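Rhamnosidase B (Bacillus sp., PDB 2OKX) hydrolyses terminal alpha-L-rhamnose residues from rhamnosides as a glycoside hydrolase of family 78, probably with inversion at the anomeric carbon. Local coordinates at residues Y531-G537 against V590-I596; T556-C560 against C861-A866. All coordinates share one frame; numbering follows the deposited sequence. Where two conformers were deposited one is given.

Contact 1 (Y531-G537 against V590-I596)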
loop_
_atom_site.group_PDB
_atom_site.type_symbol
_atom_site.label_atom_id
_atom_site.label_comp_id
_atom_site.label_asym_id
_atom_site.label_seq_id
_atom_site.Cartn_x
_atom_site.Cartn_y
_atom_site.Cartn_z
ATOM N N TYR A 531 7.055 -2.893 -11.224
ATOM C CA TYR A 531 8.229 -3.728 -11.382
ATOM C C TYR A 531 8.210 -4.060 -12.874
ATOM O O TYR A 531 7.140 -4.139 -13.473
ATOM C CB TYR A 531 8.081 -5.000 -10.540
ATOM C CG TYR A 531 9.307 -5.881 -10.542
ATOM C CD1 TYR A 531 9.475 -6.879 -11.505
ATOM C CD2 TYR A 531 10.320 -5.694 -9.599
ATOM C CE1 TYR A 531 10.621 -7.669 -11.527
ATOM C CE2 TYR A 531 11.472 -6.471 -9.614
ATOM C CZ TYR A 531 11.616 -7.457 -10.578
ATOM O OH TYR A 531 12.752 -8.235 -10.583
ATOM N N PRO A 532 9.387 -4.237 -13.498
ATOM C CA PRO A 532 9.421 -4.553 -14.928
ATOM C C PRO A 532 8.846 -5.927 -15.262
ATOM O O PRO A 532 9.523 -6.943 -15.129
ATOM C CB PRO A 532 10.905 -4.437 -15.274
ATOM C CG PRO A 532 11.574 -4.864 -14.000
ATOM C CD PRO A 532 10.752 -4.154 -12.944
ATOM N N VAL A 533 7.587 -5.949 -15.691
ATOM C CA VAL A 533 6.930 -7.197 -16.053
ATOM C C VAL A 533 6.414 -7.141 -17.484
ATOM O O VAL A 533 5.920 -6.105 -17.939
ATOM C CB VAL A 533 5.722 -7.504 -15.128
ATOM C CG1 VAL A 533 6.197 -7.776 -13.714
ATOM C CG2 VAL A 533 4.740 -6.331 -15.150
ATOM N N ALA A 534 6.547 -8.254 -18.194
ATOM C CA ALA A 534 6.054 -8.358 -19.558
ATOM C C ALA A 534 4.950 -9.412 -19.493
ATOM O O ALA A 534 4.975 -10.285 -18.630
ATOM C CB ALA A 534 7.169 -8.800 -20.506
ATOM N N GLU A 535 3.978 -9.326 -20.391
ATOM C CA GLU A 535 2.870 -10.269 -20.377
ATOM C C GLU A 535 3.258 -11.613 -20.974
ATOM O O GLU A 535 2.659 -12.078 -21.945
ATOM C CB GLU A 535 1.669 -9.642 -21.096
ATOM C CG GLU A 535 1.159 -8.411 -20.334
ATOM C CD GLU A 535 -0.105 -7.781 -20.911
ATOM O OE1 GLU A 535 -0.678 -6.916 -20.224
ATOM O OE2 GLU A 535 -0.521 -8.127 -22.033
ATOM N N GLN A 536 4.257 -12.243 -20.355
ATOM C CA GLN A 536 4.780 -13.524 -20.815
ATOM C C GLN A 536 3.898 -14.718 -20.501
ATOM O O GLN A 536 4.056 -15.783 -21.095
ATOM C CB GLN A 536 6.185 -13.745 -20.248
ATOM C CG GLN A 536 7.173 -12.680 -20.711
ATOM C CD GLN A 536 7.231 -12.561 -22.226
ATOM O OE1 GLN A 536 7.547 -13.531 -22.929
ATOM N NE2 GLN A 536 6.922 -11.376 -22.739
ATOM N N GLY A 537 2.981 -14.551 -19.557
ATOM C CA GLY A 537 2.081 -15.639 -19.228
ATOM C C GLY A 537 0.718 -15.318 -19.807
ATOM O O GLY A 537 0.431 -14.157 -20.102
ATOM N N VAL A 590 1.587 -15.524 -14.347
ATOM C CA VAL A 590 1.261 -14.453 -15.289
ATOM C C VAL A 590 2.438 -13.619 -15.794
ATOM O O VAL A 590 2.372 -13.075 -16.898
ATOM C CB VAL A 590 0.191 -13.502 -14.701
ATOM C CG1 VAL A 590 -0.996 -14.316 -14.191
ATOM C CG2 VAL A 590 0.782 -12.652 -13.601
ATOM N N PHE A 591 3.508 -13.522 -15.006
ATOM C CA PHE A 591 4.681 -12.741 -15.412
ATOM C C PHE A 591 5.989 -13.535 -15.433
ATOM O O PHE A 591 6.777 -13.404 -16.370
ATOM C CB PHE A 591 4.850 -11.521 -14.502
ATOM C CG PHE A 591 3.691 -10.572 -14.542
ATOM C CD1 PHE A 591 3.225 -10.077 -15.753
ATOM C CD2 PHE A 591 3.063 -10.171 -13.366
ATOM C CE1 PHE A 591 2.149 -9.194 -15.798
ATOM C CE2 PHE A 591 1.986 -9.289 -13.398
ATOM C CZ PHE A 591 1.529 -8.800 -14.617
ATOM N N GLY A 592 6.221 -14.332 -14.395
ATOM C CA GLY A 592 7.428 -15.145 -14.322
ATOM C C GLY A 592 8.648 -14.504 -13.677
ATOM O O GLY A 592 9.762 -15.013 -13.813
ATOM N N GLU A 593 8.464 -13.394 -12.969
ATOM C CA GLU A 593 9.603 -12.739 -12.339
ATOM C C GLU A 593 10.014 -13.449 -11.054
ATOM O O GLU A 593 9.174 -14.001 -10.337
ATOM C CB GLU A 593 9.282 -11.264 -12.066
ATOM C CG GLU A 593 9.027 -10.444 -13.338
ATOM C CD GLU A 593 10.144 -10.581 -14.368
ATOM O OE1 GLU A 593 11.312 -10.297 -14.043
ATOM O OE2 GLU A 593 9.857 -10.976 -15.514
ATOM N N THR A 594 11.312 -13.447 -10.772
ATOM C CA THR A 594 11.819 -14.108 -9.575
ATOM C C THR A 594 12.627 -13.207 -8.647
ATOM O O THR A 594 12.584 -13.377 -7.430
ATOM C CB THR A 594 12.700 -15.322 -9.945
ATOM O OG1 THR A 594 13.753 -14.895 -10.813
ATOM C CG2 THR A 594 11.872 -16.390 -10.648
ATOM N N GLU A 595 13.359 -12.249 -9.207
ATOM C CA GLU A 595 14.179 -11.378 -8.375
ATOM C C GLU A 595 13.384 -10.598 -7.337
ATOM O O GLU A 595 13.835 -10.438 -6.208
ATOM C CB GLU A 595 15.009 -10.424 -9.240
ATOM C CG GLU A 595 16.090 -11.132 -10.051
ATOM C CD GLU A 595 17.120 -10.177 -10.627
ATOM O OE1 GLU A 595 17.984 -10.634 -11.404
ATOM O OE2 GLU A 595 17.075 -8.973 -10.299
ATOM N N ILE A 596 12.198 -10.124 -7.707
ATOM C CA ILE A 596 11.381 -9.381 -6.763
ATOM C C ILE A 596 10.963 -10.292 -5.606
ATOM O O ILE A 596 10.887 -9.862 -4.462
ATOM C CB ILE A 596 10.122 -8.790 -7.453
ATOM C CG1 ILE A 596 9.274 -8.028 -6.433
ATOM C CG2 ILE A 596 9.314 -9.902 -8.113
ATOM C CD1 ILE A 596 8.047 -7.340 -7.033
HETATM O O HOH W 1 13.274 -9.344 -12.929
HETATM O O HOH W 2 8.000 -10.507 -17.234
HETATM O O HOH W 3 0.712 -11.847 -18.688
#
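With CG anti to the backbone N (chi1 -175°), Tyr-531 swings its ring out to Ile-596. The evidence for a CH-pi contact is direct: Ile-596 CB sits 3.8 Å from the centroid of the Tyr-531 ring, over one face, while Pro-532 CD lies against the opposite face. The isoleucine's CG1, anti to its own backbone N, runs CD1 on along the ring to Tyr-531 CD2 (3.8 Å). In Glu-593, chi1 (-63°) brings CG to within 3.7 Å of Tyr-531 CE1, oblique to the ring, and the bend at chi2 turns the carboxylate, which in the modelled conformer has OE1 at the ring edge. If Tyr-531 were an alanine, Ile-596 CB and Glu-593 CG would probably lose the surface they pack on, leaving a gap between the loop and the helix start.

A second CH-pi contact joins the middle of the segments. Val-533 CB rests over the Phe-591 ring, 3.8 Å from its centroid; Val-590 CG2 lies against the other face, and Ala-534 O meets the edge at CD1. Water 2 accepts from Ala-534 N (2.8 Å) and, in the modelled conformer, probably donates to Glu-593 OE2. At the far end a weak hydrogen bond runs from Gly-537 N to Val-590 O (3.1 Å, 134°), and water 3 donates to both Gly-537 O and Val-590 O.

The contact thus lays the loop between strands 520-528 and 538-541 along the turn joining helix 577-590 to helix 595-603, within the six-hairpin glycosidase domain, an (alpha/alpha)6 barrel in this family. Helix 544-559 packs against Val-590 and Phe-591, and Tyr-640, His-643 and Thr-644 of helix 627-644 lie against Thr-594.

Contact 2 (T556-C560 against C861-A866)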
loop_
_atom_site.group_PDB
_atom_site.type_symbol
_atom_site.label_atom_id
_atom_site.label_comp_id
_atom_site.label_asym_id
_atom_site.label_seq_id
_atom_site.Cartn_x
_atom_site.Cartn_y
_atom_site.Cartn_z
ATOM N N THR A 556 -4.208 -6.631 -11.414
ATOM C CA THR A 556 -4.061 -6.382 -9.982
ATOM C C THR A 556 -2.634 -6.711 -9.533
ATOM O O THR A 556 -2.014 -5.968 -8.774
ATOM C CB THR A 556 -5.027 -7.256 -9.161
ATOM O OG1 THR A 556 -6.369 -7.033 -9.604
ATOM C CG2 THR A 556 -4.920 -6.917 -7.670
ATOM N N THR A 557 -2.128 -7.842 -10.009
ATOM C CA THR A 557 -0.787 -8.292 -9.657
ATOM C C THR A 557 0.261 -7.300 -10.140
ATOM O O THR A 557 1.190 -6.969 -9.413
ATOM C CB THR A 557 -0.522 -9.684 -10.256
ATOM O OG1 THR A 557 -1.538 -10.583 -9.795
ATOM C CG2 THR A 557 0.854 -10.212 -9.827
ATOM N N ARG A 558 0.098 -6.825 -11.369
ATOM C CA ARG A 558 1.014 -5.848 -11.947
ATOM C C ARG A 558 1.103 -4.602 -11.063
ATOM O O ARG A 558 2.196 -4.158 -10.709
ATOM C CB ARG A 558 0.530 -5.477 -13.352
ATOM C CG ARG A 558 1.377 -4.472 -14.115
ATOM C CD ARG A 558 1.058 -4.586 -15.603
ATOM N NE ARG A 558 -0.383 -4.682 -15.837
ATOM C CZ ARG A 558 -0.934 -5.295 -16.881
ATOM N NH1 ARG A 558 -0.162 -5.871 -17.794
ATOM N NH2 ARG A 558 -2.254 -5.343 -17.009
ATOM N N LEU A 559 -0.050 -4.046 -10.700
ATOM C CA LEU A 559 -0.082 -2.832 -9.889
ATOM C C LEU A 559 0.402 -3.014 -8.455
ATOM O O LEU A 559 0.731 -2.037 -7.777
ATOM C CB LEU A 559 -1.495 -2.240 -9.877
ATOM C CG LEU A 559 -2.106 -1.833 -11.218
ATOM C CD1 LEU A 559 -3.424 -1.129 -10.940
ATOM C CD2 LEU A 559 -1.161 -0.911 -11.995
ATOM N N CYS A 560 0.440 -4.257 -7.990
ATOM C CA CYS A 560 0.900 -4.543 -6.641
ATOM C C CYS A 560 2.339 -5.033 -6.643
ATOM O O CYS A 560 2.786 -5.680 -5.698
ATOM C CB CYS A 560 -0.002 -5.578 -5.972
ATOM S SG CYS A 560 -1.636 -4.926 -5.570
ATOM N N CYS A 861 -8.102 -2.925 -5.152
ATOM C CA CYS A 861 -6.984 -3.554 -5.849
ATOM C C CYS A 861 -6.000 -4.175 -4.856
ATOM O O CYS A 861 -5.087 -3.505 -4.384
ATOM C CB CYS A 861 -6.268 -2.504 -6.716
ATOM S SG CYS A 861 -4.896 -3.128 -7.739
ATOM N N HIS A 862 -6.204 -5.453 -4.542
ATOM C CA HIS A 862 -5.351 -6.195 -3.609
ATOM C C HIS A 862 -4.924 -7.478 -4.311
ATOM O O HIS A 862 -5.740 -8.377 -4.510
ATOM C CB HIS A 862 -6.129 -6.556 -2.333
ATOM C CG HIS A 862 -5.779 -5.713 -1.146
ATOM N ND1 HIS A 862 -5.235 -6.238 0.008
ATOM C CD2 HIS A 862 -5.908 -4.384 -0.929
ATOM C CE1 HIS A 862 -5.045 -5.268 0.885
ATOM N NE2 HIS A 862 -5.446 -4.133 0.341
ATOM N N ALA A 863 -3.651 -7.565 -4.683
ATOM C CA ALA A 863 -3.164 -8.744 -5.391
ATOM C C ALA A 863 -3.271 -10.028 -4.580
ATOM O O ALA A 863 -3.140 -11.117 -5.134
ATOM C CB ALA A 863 -1.717 -8.531 -5.858
ATOM N N TRP A 864 -3.507 -9.925 -3.276
ATOM C CA TRP A 864 -3.634 -11.146 -2.492
ATOM C C TRP A 864 -4.956 -11.825 -2.870
ATOM O O TRP A 864 -5.218 -12.971 -2.494
ATOM C CB TRP A 864 -3.536 -10.840 -0.981
ATOM C CG TRP A 864 -4.765 -10.302 -0.284
ATOM C CD1 TRP A 864 -5.908 -9.811 -0.855
ATOM C CD2 TRP A 864 -4.958 -10.207 1.136
ATOM N NE1 TRP A 864 -6.801 -9.420 0.122
ATOM C CE2 TRP A 864 -6.241 -9.652 1.352
ATOM C CE3 TRP A 864 -4.167 -10.537 2.246
ATOM C CZ2 TRP A 864 -6.753 -9.422 2.636
ATOM C CZ3 TRP A 864 -4.676 -10.310 3.525
ATOM C CH2 TRP A 864 -5.960 -9.756 3.707
ATOM N N SER A 865 -5.755 -11.113 -3.666
ATOM C CA SER A 865 -7.057 -11.587 -4.139
ATOM C C SER A 865 -7.030 -12.047 -5.604
ATOM O O SER A 865 -8.081 -12.355 -6.168
ATOM C CB SER A 865 -8.098 -10.465 -4.029
ATOM O OG SER A 865 -8.322 -10.067 -2.687
ATOM N N ALA A 866 -5.849 -12.099 -6.217
ATOM C CA ALA A 866 -5.747 -12.479 -7.632
ATOM C C ALA A 866 -5.690 -13.980 -7.936
ATOM O O ALA A 866 -5.144 -14.390 -8.964
ATOM C CB ALA A 866 -4.535 -11.778 -8.266
#
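The methyl of Ala-863 is the bump at the centre of this contact: it presses against Cys-560 CB at 3.4 Å, tighter than usual for two carbons, and lies close to Thr-557 CA. On the other side of the fit, Thr-556 CG2 pushes into the bend where 861-866 enters its 3-10 turn, 3.3 Å from Ala-863 N and nearly as near to His-862 C. This methyl stands anti to the backbone N, which aims it at the bend, while OG1, beside the N at chi1 -56°, is hydrogen-bonded to Ile-552 O and Cys-839 N.

Cys-861 SG fills the hollow formed by Thr-556 and Leu-559, 3.8 Å from Thr-556 CG2 and 4.1 Å from Leu-559 CD1. It is 4.3 Å from Cys-560 SG, too far for a disulfide. Cys-560 SG instead accepts a weak hydrogen bond from Ala-863 N (3.4 Å, 143°). Farther along, Ala-866 CB abuts Thr-557 OG1, which is hydrogen-bonded to Ser-553 O.

All the touching residues are buried. Within the helical barrel, the contact joins the C-terminal end of helix 544-559 to the loop leading into helix 868-876, with helix 577-590 touching Thr-557, Cys-560 and Ala-863, and strand 446-448 meeting Leu-559 and Cys-861.

The two contacts lie about 13 Å apart between centres, and their segments alternate along the chain: 531-537, 556-560, 590-596, 861-866. Contact 2, about 11 Å from the chain centre, is fully buried; contact 1, about 20 Å out, is only partly so. The end of helix 544-559 bridges them directly. Arg-558 NH1 forms a salt bridge of 2.7 Å with Glu-535 OE1, and Phe-591 CZ packs on Arg-558 CB at 3.7 Å. One helix therefore meets loop 531-537 and the 590-596 turn on one side and the late 861-866 loop on another, tying sequence-distant parts of the six-hairpin glycosidase domain together.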